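Local coordinates for PduO-type ATP--cob(I)alamin adenosyltransferase (Sulfolobus tokodaii, PDB 1WOZ), which probably transfers the adenosyl group of ATP to the cobalt of cob(I)alamin, as other PduO-type corrinoid adenosyltransferases do, at residues A[31-36]-A[121-126]; A[84-89]-A[146-151]. One frame throughout, in Å; residues are numbered along the deposited sequence.

Contact 1 (A[31-36]-A[121-126]); sequences LDELNS and ARRVER. With POG ((20S)-2,5,8,11,14,17-hexamethyl-3,6,9,12,15,18-hexaoxahenicosane-1,20-diol), chain B.
Arg123 meets Glu33 end-on with two nitrogens, NH1 bonding to OE1 at 3.1 Å and NH2 to OE2 at 3.0 Å. Both N-H bonds are nearly straight and lie in the guanidinium plane, yet each carboxylate oxygen is met from above its own plane, because the two flat groups are turned 51° apart. Glu33 reaches across extended, with CG anti to the backbone N (chi1 -177°), whereas the arginine bends at chi3 to present its end. The same ions pair between subunits: Glu33 OE2 also bridges to Arg123 of the second subunit, and Arg123 NH2 to Glu33 of the third, consistent with a cluster of glutamates and arginines shared by the three chains.

Beside this polar patch the contact is aliphatic. Leu34 puts CD1 against the CA and CB of Ala121, 3.8 Å from CB, and its CB lies 4.0 Å from Val124 CG2. Val124 turns its other methyl, CG1, to Leu31 CD2 at 4.1 Å, the two side chains crossing at about a right angle.

On another side of helix 23-44, Asp32 and Asn35 line the site of a bound polyether; Asn35 ND2 approaches its C1 at 3.7 Å. Asp32 is salt-bridged to Arg118 of the second subunit.

The two helices run antiparallel (166°), their axes 9.6 Å apart. Leu31 also packs on Ile64 and Leu68 of helix 48-69, while Leu34 and Val124 both rest on Leu146 of helix 140-163, which places the pair within the helical bundle.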
ATOM      1  N   LEU A  31      10.605  -1.620  -6.003  1.00 16.96           N
ATOM      2  CA  LEU A  31      10.373  -1.063  -7.330  1.00 17.84           C
ATOM      3  C   LEU A  31       9.115  -1.670  -7.933  1.00 16.57           C
ATOM      4  O   LEU A  31       8.324  -0.976  -8.561  1.00 16.31           O
ATOM      5  CB  LEU A  31      11.578  -1.326  -8.248  1.00 16.34           C
ATOM      6  CG  LEU A  31      12.758  -0.442  -7.840  1.00 18.82           C
ATOM      7  CD1 LEU A  31      14.014  -0.923  -8.542  1.00 18.56           C
ATOM      8  CD2 LEU A  31      12.465   1.028  -8.182  1.00 19.75           C
ATOM      9  N   ASP A  32       8.939  -2.976  -7.747  1.00 17.51           N
ATOM     10  CA  ASP A  32       7.748  -3.658  -8.269  1.00 18.53           C
ATOM     11  C   ASP A  32       6.469  -3.130  -7.575  1.00 17.81           C
ATOM     12  O   ASP A  32       5.443  -2.897  -8.227  1.00 18.45           O
ATOM     13  CB  ASP A  32       7.897  -5.178  -8.067  1.00 18.71           C
ATOM     14  CG  ASP A  32       6.658  -5.962  -8.502  1.00 19.21           C
ATOM     15  OD1 ASP A  32       6.080  -5.662  -9.561  1.00 20.39           O
ATOM     16  OD2 ASP A  32       6.270  -6.899  -7.781  1.00 22.47           O
ATOM     17  N   GLU A  33       6.528  -2.949  -6.258  1.00 16.77           N
ATOM     18  CA  GLU A  33       5.361  -2.436  -5.545  1.00 15.92           C
ATOM     19  C   GLU A  33       5.017  -1.048  -6.097  1.00 16.30           C
ATOM     20  O   GLU A  33       3.862  -0.747  -6.394  1.00 16.17           O
ATOM     21  CB  GLU A  33       5.629  -2.387  -4.027  1.00 13.44           C
ATOM     22  CG  GLU A  33       4.384  -1.930  -3.248  1.00 15.99           C
ATOM     23  CD  GLU A  33       4.550  -1.931  -1.727  1.00 18.25           C
ATOM     24  OE1 GLU A  33       5.587  -2.394  -1.220  1.00 19.63           O
ATOM     25  OE2 GLU A  33       3.615  -1.476  -1.029  1.00 19.31           O
ATOM     26  N   LEU A  34       6.017  -0.188  -6.246  1.00 14.45           N
ATOM     27  CA  LEU A  34       5.761   1.139  -6.815  1.00 16.53           C
ATOM     28  C   LEU A  34       5.188   1.013  -8.241  1.00 15.73           C
ATOM     29  O   LEU A  34       4.199   1.664  -8.595  1.00 14.12           O
ATOM     30  CB  LEU A  34       7.061   1.962  -6.845  1.00 13.52           C
ATOM     31  CG  LEU A  34       7.014   3.281  -7.649  1.00 17.24           C
ATOM     32  CD1 LEU A  34       5.965   4.240  -7.056  1.00 14.18           C
ATOM     33  CD2 LEU A  34       8.401   3.959  -7.602  1.00 17.07           C
ATOM     34  N   ASN A  35       5.798   0.153  -9.049  1.00 15.09           N
ATOM     35  CA  ASN A  35       5.361  -0.042 -10.429  1.00 16.21           C
ATOM     36  C   ASN A  35       3.894  -0.500 -10.485  1.00 15.49           C
ATOM     37  O   ASN A  35       3.129  -0.098 -11.374  1.00 14.18           O
ATOM     38  CB  ASN A  35       6.287  -1.085 -11.102  1.00 16.76           C
ATOM     39  CG  ASN A  35       6.438  -0.865 -12.608  1.00 19.28           C
ATOM     40  OD1 ASN A  35       6.013   0.150 -13.152  1.00 18.55           O
ATOM     41  ND2 ASN A  35       7.052  -1.826 -13.278  1.00 20.38           N
ATOM     42  N   SER A  36       3.500  -1.344  -9.529  1.00 14.16           N
ATOM     43  CA  SER A  36       2.132  -1.853  -9.493  1.00 15.35           C
ATOM     44  C   SER A  36       1.162  -0.739  -9.105  1.00 14.93           C
ATOM     45  O   SER A  36       0.082  -0.627  -9.700  1.00 15.41           O
ATOM     46  CB  SER A  36       2.034  -3.047  -8.537  1.00 16.15           C
ATOM     47  OG  SER A  36       2.885  -4.108  -9.003  1.00 18.43           O
ATOM     48  N   ALA A 121       6.284   6.040  -3.740  1.00 15.81           N
ATOM     49  CA  ALA A 121       7.543   6.390  -4.411  1.00 17.84           C
ATOM     50  C   ALA A 121       8.524   6.950  -3.362  1.00 18.05           C
ATOM     51  O   ALA A 121       9.723   6.646  -3.379  1.00 16.58           O
ATOM     52  CB  ALA A 121       7.287   7.422  -5.509  1.00 16.18           C
ATOM     53  N   ARG A 122       8.007   7.766  -2.443  1.00 18.35           N
ATOM     54  CA  ARG A 122       8.839   8.338  -1.394  1.00 19.41           C
ATOM     55  C   ARG A 122       9.347   7.253  -0.443  1.00 19.22           C
ATOM     56  O   ARG A 122      10.496   7.329   0.028  1.00 17.66           O
ATOM     57  CB  ARG A 122       8.073   9.457  -0.653  1.00 21.31           C
ATOM     58  CG  ARG A 122       8.034  10.747  -1.501  1.00 23.95           C
ATOM     59  CD  ARG A 122       7.259  11.902  -0.846  1.00 29.71           C
ATOM     60  NE  ARG A 122       7.783  12.342   0.453  1.00 29.80           N
ATOM     61  CZ  ARG A 122       8.704  13.291   0.653  1.00 34.07           C
ATOM     62  NH1 ARG A 122       9.256  13.940  -0.362  1.00 36.00           N
ATOM     63  NH2 ARG A 122       9.046  13.629   1.894  1.00 33.79           N
ATOM     64  N   ARG A 123       8.547   6.205  -0.211  1.00 17.36           N
ATOM     65  CA  ARG A 123       9.002   5.117   0.653  1.00 18.81           C
ATOM     66  C   ARG A 123      10.144   4.357  -0.050  1.00 19.39           C
ATOM     67  O   ARG A 123      11.151   3.990   0.589  1.00 19.29           O
ATOM     68  CB  ARG A 123       7.841   4.167   1.022  1.00 18.77           C
ATOM     69  CG  ARG A 123       8.302   2.737   1.427  1.00 20.55           C
ATOM     70  CD  ARG A 123       7.302   2.011   2.331  1.00 20.12           C
ATOM     71  NE  ARG A 123       5.940   1.926   1.790  1.00 22.03           N
ATOM     72  CZ  ARG A 123       5.504   0.960   0.988  1.00 20.96           C
ATOM     73  NH1 ARG A 123       6.339  -0.006   0.617  1.00 21.11           N
ATOM     74  NH2 ARG A 123       4.223   0.929   0.602  1.00 19.39           N
ATOM     75  N   VAL A 124      10.007   4.135  -1.357  1.00 18.62           N
ATOM     76  CA  VAL A 124      11.054   3.457  -2.126  1.00 18.94           C
ATOM     77  C   VAL A 124      12.318   4.333  -2.131  1.00 19.33           C
ATOM     78  O   VAL A 124      13.436   3.821  -1.998  1.00 19.87           O
ATOM     79  CB  VAL A 124      10.611   3.188  -3.597  1.00 20.17           C
ATOM     80  CG1 VAL A 124      11.753   2.453  -4.379  1.00 20.82           C
ATOM     81  CG2 VAL A 124       9.328   2.338  -3.601  1.00 20.22           C
ATOM     82  N   GLU A 125      12.142   5.647  -2.265  1.00 19.73           N
ATOM     83  CA  GLU A 125      13.292   6.571  -2.248  1.00 21.55           C
ATOM     84  C   GLU A 125      14.065   6.461  -0.922  1.00 22.32           C
ATOM     85  O   GLU A 125      15.303   6.347  -0.925  1.00 21.57           O
ATOM     86  CB  GLU A 125      12.833   8.023  -2.450  1.00 20.88           C
ATOM     87  CG  GLU A 125      14.012   9.016  -2.395  1.00 25.06           C
ATOM     88  CD  GLU A 125      13.590  10.473  -2.423  1.00 26.74           C
ATOM     89  OE1 GLU A 125      12.370  10.763  -2.480  1.00 26.01           O
ATOM     90  OE2 GLU A 125      14.494  11.339  -2.392  1.00 28.51           O
ATOM     91  N   ARG A 126      13.350   6.496   0.209  1.00 21.72           N
ATOM     92  CA  ARG A 126      14.003   6.355   1.517  1.00 23.13           C
ATOM     93  C   ARG A 126      14.696   5.001   1.641  1.00 22.97           C
ATOM     94  O   ARG A 126      15.830   4.923   2.117  1.00 24.51           O
ATOM     95  CB  ARG A 126      13.006   6.501   2.680  1.00 23.50           C
ATOM     96  CG  ARG A 126      12.429   7.912   2.895  1.00 24.29           C
ATOM     97  CD  ARG A 126      11.674   7.957   4.235  1.00 24.09           C
ATOM     98  NE  ARG A 126      10.686   6.878   4.379  1.00 24.73           N
ATOM     99  CZ  ARG A 126       9.473   6.864   3.807  1.00 24.72           C
ATOM    100  NH1 ARG A 126       9.067   7.866   3.038  1.00 21.30           N
ATOM    101  NH2 ARG A 126       8.652   5.843   4.018  1.00 25.82           N
TER
HETATM  102  OH  POG B 201       9.931  -5.425 -11.190  1.00 34.49           O
HETATM  103  C2  POG B 201      10.758  -4.264 -11.062  1.00 35.99           C
HETATM  104  C1  POG B 201      10.144  -3.051 -11.659  1.00 34.84           C
HETATM  105  C3  POG B 201      12.019  -4.551 -11.716  1.00 35.95           C
HETATM  106  O2  POG B 201      12.392  -5.919 -11.527  1.00 38.64           O
HETATM  107  C5  POG B 201      13.224  -6.342 -12.625  1.00 36.34           C

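Contact 2 (A[84-89]-A[146-151]); sequences WLEERT and LNRLSS
Charge pairing joins Glu86 to Arg148. The arginine donates through NE, 2.9 Å from Glu86 OE2 with an N-H...O angle of 169°, and reaches that oxygen on its anti side. The carboxylate lies at the guanidinium edge and nearly in its plane. A nearly eclipsed chi2 (7°) bends the arginine chain beyond CG and carries CD and NE to Glu86 OE2. Arg148 CG also touches Glu86 CG, at 3.7 Å. Within its own helix the guanidinium has a second tie, NH1 to Asn147 OD1 at 3.1 Å, a more bent bond that comes from above the amide's carbonyl plane. With an alanine here, Glu86 is likely to lose its charged mate and its CG-to-CG contact, and Asn147 OD1 the NH1 donor.

The apolar share belongs to Leu85, whose CD1 packs on Arg148 CB at 3.7 Å and lies close to the backbone N of Leu149. Further along, Thr89 CG2 makes a methyl-to-carbonyl van der Waals contact with Ser151 O.

Water-mediated bonding links the helices beside this apolar patch. One water donates to Thr89 OG1 at 2.7 Å and to Arg148 O at 2.8 Å. The threonine hydroxyl, with OG1 anti to its carbonyl carbon, in turn donates to Leu85 O, which takes Thr89 N from the opposite face; its hydrogen is thus committed inside the helix, leaving it to accept from the water.

Helices 79-96 and 140-163 run nearly parallel, 15° apart with axes 9.1 Å from each other. Leu149 turns to Val57 of helix 48-69 and Leu34 of helix 23-44. Neighbouring helices packed side by side in this way form the five-helix bundle known for PduO-type adenosyltransferases.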
ATOM      1  N   TRP A  84      13.664  14.461 -18.347  1.00 25.38           N
ATOM      2  CA  TRP A  84      12.309  14.265 -18.820  1.00 24.93           C
ATOM      3  C   TRP A  84      11.292  14.392 -17.654  1.00 22.42           C
ATOM      4  O   TRP A  84      10.247  15.001 -17.812  1.00 20.75           O
ATOM      5  CB  TRP A  84      12.201  12.880 -19.476  1.00 28.51           C
ATOM      6  CG  TRP A  84      10.819  12.544 -19.801  1.00 31.20           C
ATOM      7  CD1 TRP A  84      10.038  13.135 -20.759  1.00 32.56           C
ATOM      8  CD2 TRP A  84       9.966  11.649 -19.076  1.00 29.88           C
ATOM      9  NE1 TRP A  84       8.745  12.668 -20.664  1.00 33.58           N
ATOM     10  CE2 TRP A  84       8.672  11.762 -19.640  1.00 31.41           C
ATOM     11  CE3 TRP A  84      10.167  10.766 -18.010  1.00 30.45           C
ATOM     12  CZ2 TRP A  84       7.578  11.021 -19.164  1.00 30.44           C
ATOM     13  CZ3 TRP A  84       9.074  10.024 -17.538  1.00 29.68           C
ATOM     14  CH2 TRP A  84       7.797  10.166 -18.120  1.00 26.99           C
ATOM     15  N   LEU A  85      11.600  13.811 -16.494  1.00 22.83           N
ATOM     16  CA  LEU A  85      10.679  13.907 -15.342  1.00 22.60           C
ATOM     17  C   LEU A  85      10.476  15.375 -14.942  1.00 22.85           C
ATOM     18  O   LEU A  85       9.360  15.820 -14.706  1.00 23.45           O
ATOM     19  CB  LEU A  85      11.226  13.139 -14.140  1.00 21.03           C
ATOM     20  CG  LEU A  85      11.334  11.614 -14.278  1.00 20.29           C
ATOM     21  CD1 LEU A  85      12.024  11.067 -13.066  1.00 18.75           C
ATOM     22  CD2 LEU A  85       9.943  11.006 -14.444  1.00 18.55           C
ATOM     23  N   GLU A  86      11.565  16.119 -14.876  1.00 23.05           N
ATOM     24  CA  GLU A  86      11.498  17.533 -14.515  1.00 25.17           C
ATOM     25  C   GLU A  86      10.726  18.380 -15.525  1.00 24.53           C
ATOM     26  O   GLU A  86       9.959  19.262 -15.133  1.00 24.96           O
ATOM     27  CB  GLU A  86      12.908  18.083 -14.348  1.00 25.31           C
ATOM     28  CG  GLU A  86      13.713  17.277 -13.357  1.00 27.67           C
ATOM     29  CD  GLU A  86      15.149  17.749 -13.238  1.00 31.68           C
ATOM     30  OE1 GLU A  86      15.744  18.116 -14.274  1.00 33.14           O
ATOM     31  OE2 GLU A  86      15.684  17.730 -12.115  1.00 31.93           O
ATOM     32  N   GLU A  87      10.922  18.121 -16.815  1.00 24.75           N
ATOM     33  CA  GLU A  87      10.224  18.885 -17.846  1.00 25.79           C
ATOM     34  C   GLU A  87       8.730  18.616 -17.813  1.00 24.03           C
ATOM     35  O   GLU A  87       7.928  19.542 -18.002  1.00 23.11           O
ATOM     36  CB  GLU A  87      10.751  18.542 -19.246  1.00 30.05           C
ATOM     37  CG  GLU A  87      12.239  18.723 -19.419  1.00 32.90           C
ATOM     38  CD  GLU A  87      12.733  18.177 -20.754  1.00 35.95           C
ATOM     39  OE1 GLU A  87      12.264  17.104 -21.189  1.00 37.26           O
ATOM     40  OE2 GLU A  87      13.607  18.820 -21.362  1.00 38.98           O
ATOM     41  N   ARG A  88       8.336  17.356 -17.607  1.00 22.13           N
ATOM     42  CA  ARG A  88       6.904  17.060 -17.546  1.00 22.19           C
ATOM     43  C   ARG A  88       6.328  17.679 -16.272  1.00 20.84           C
ATOM     44  O   ARG A  88       5.190  18.157 -16.256  1.00 21.52           O
ATOM     45  CB  ARG A  88       6.642  15.542 -17.581  1.00 22.83           C
ATOM     46  CG  ARG A  88       6.975  14.878 -18.925  1.00 23.20           C
ATOM     47  CD  ARG A  88       6.214  15.559 -20.071  1.00 25.71           C
ATOM     48  NE  ARG A  88       4.765  15.450 -19.916  1.00 26.27           N
ATOM     49  CZ  ARG A  88       3.885  16.303 -20.440  1.00 29.13           C
ATOM     50  NH1 ARG A  88       4.303  17.343 -21.155  1.00 30.05           N
ATOM     51  NH2 ARG A  88       2.586  16.111 -20.265  1.00 28.29           N
ATOM     52  N   THR A  89       7.116  17.685 -15.203  1.00 20.60           N
ATOM     53  CA  THR A  89       6.641  18.272 -13.958  1.00 21.58           C
ATOM     54  C   THR A  89       6.324  19.755 -14.221  1.00 22.32           C
ATOM     55  O   THR A  89       5.264  20.254 -13.827  1.00 21.22           O
ATOM     56  CB  THR A  89       7.693  18.112 -12.837  1.00 20.80           C
ATOM     57  OG1 THR A  89       7.906  16.710 -12.570  1.00 19.53           O
ATOM     58  CG2 THR A  89       7.216  18.787 -11.538  1.00 20.00           C
ATOM     59  N   LEU A 146      14.022   8.659  -8.544  1.00 19.33           N
ATOM     60  CA  LEU A 146      12.931   8.405  -7.603  1.00 20.03           C
ATOM     61  C   LEU A 146      12.452   9.697  -6.934  1.00 21.31           C
ATOM     62  O   LEU A 146      11.247   9.889  -6.750  1.00 20.31           O
ATOM     63  CB  LEU A 146      13.380   7.385  -6.554  1.00 19.66           C
ATOM     64  CG  LEU A 146      13.517   5.942  -7.083  1.00 19.14           C
ATOM     65  CD1 LEU A 146      14.122   5.084  -5.996  1.00 19.27           C
ATOM     66  CD2 LEU A 146      12.132   5.375  -7.536  1.00 19.88           C
ATOM     67  N   ASN A 147      13.392  10.575  -6.582  1.00 20.82           N
ATOM     68  CA  ASN A 147      13.057  11.863  -5.962  1.00 21.76           C
ATOM     69  C   ASN A 147      12.241  12.726  -6.927  1.00 21.95           C
ATOM     70  O   ASN A 147      11.216  13.309  -6.536  1.00 22.60           O
ATOM     71  CB  ASN A 147      14.351  12.572  -5.518  1.00 23.70           C
ATOM     72  CG  ASN A 147      14.101  13.964  -4.895  1.00 26.10           C
ATOM     73  OD1 ASN A 147      14.055  14.969  -5.600  1.00 27.39           O
ATOM     74  ND2 ASN A 147      13.948  14.009  -3.576  1.00 25.62           N
ATOM     75  N   ARG A 148      12.663  12.798  -8.187  1.00 19.73           N
ATOM     76  CA  ARG A 148      11.954  13.595  -9.195  1.00 20.12           C
ATOM     77  C   ARG A 148      10.597  12.995  -9.509  1.00 19.81           C
ATOM     78  O   ARG A 148       9.657  13.713  -9.851  1.00 18.47           O
ATOM     79  CB  ARG A 148      12.722  13.638 -10.521  1.00 21.28           C
ATOM     80  CG  ARG A 148      13.847  14.667 -10.668  1.00 25.85           C
ATOM     81  CD  ARG A 148      14.201  15.431  -9.425  1.00 28.85           C
ATOM     82  NE  ARG A 148      15.415  16.212  -9.668  1.00 29.87           N
ATOM     83  CZ  ARG A 148      16.366  16.407  -8.769  1.00 30.81           C
ATOM     84  NH1 ARG A 148      16.245  15.895  -7.563  1.00 30.43           N
ATOM     85  NH2 ARG A 148      17.463  17.077  -9.092  1.00 32.92           N
ATOM     86  N   LEU A 149      10.508  11.666  -9.445  1.00 17.81           N
ATOM     87  CA  LEU A 149       9.240  11.020  -9.747  1.00 17.94           C
ATOM     88  C   LEU A 149       8.152  11.424  -8.762  1.00 16.88           C
ATOM     89  O   LEU A 149       7.008  11.656  -9.160  1.00 17.31           O
ATOM     90  CB  LEU A 149       9.410   9.497  -9.741  1.00 17.09           C
ATOM     91  CG  LEU A 149       8.140   8.664  -9.907  1.00 16.34           C
ATOM     92  CD1 LEU A 149       7.462   8.977 -11.207  1.00 17.90           C
ATOM     93  CD2 LEU A 149       8.543   7.166  -9.869  1.00 19.38           C
ATOM     94  N   SER A 150       8.477  11.482  -7.479  1.00 17.57           N
ATOM     95  CA  SER A 150       7.434  11.857  -6.539  1.00 19.85           C
ATOM     96  C   SER A 150       6.935  13.294  -6.793  1.00 19.77           C
ATOM     97  O   SER A 150       5.744  13.576  -6.618  1.00 17.83           O
ATOM     98  CB  SER A 150       7.910  11.670  -5.099  1.00 20.67           C
ATOM     99  OG  SER A 150       8.971  12.543  -4.779  1.00 24.88           O
ATOM    100  N   SER A 151       7.817  14.194  -7.235  1.00 18.96           N
ATOM    101  CA  SER A 151       7.358  15.561  -7.520  1.00 20.05           C
ATOM    102  C   SER A 151       6.461  15.573  -8.769  1.00 20.53           C
ATOM    103  O   SER A 151       5.504  16.348  -8.847  1.00 17.49           O
ATOM    104  CB  SER A 151       8.547  16.508  -7.730  1.00 22.07           C
ATOM    105  OG  SER A 151       9.313  16.582  -6.548  1.00 22.51           O
TER
HETATM  106  O   HOH W   1      10.105  16.207 -11.102  1.00 22.97           O

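In the fold
Contact 1 is buried and lies where the three subunits meet, whereas contact 2 is only partly buried and sits within a single chain except that Asn147 touches Lys20 of the third subunit. Helix 109-134 and helix 140-163, consecutive in the chain, connect the two: Val124 CG1 packs on Leu146 CD1, while Glu125 OE2 probably accepts a hydrogen bond from Asn147 ND2. Leu34 of helix 23-44 also packs on Leu149. Each contact combines an acid-arginine pair with leucine packing, but the pair of 31-36 and 121-126 is shared between chains, and that of 84-89 and 146-151 lies between partly exposed residues. One pairing is antiparallel, the other parallel and water-bridged.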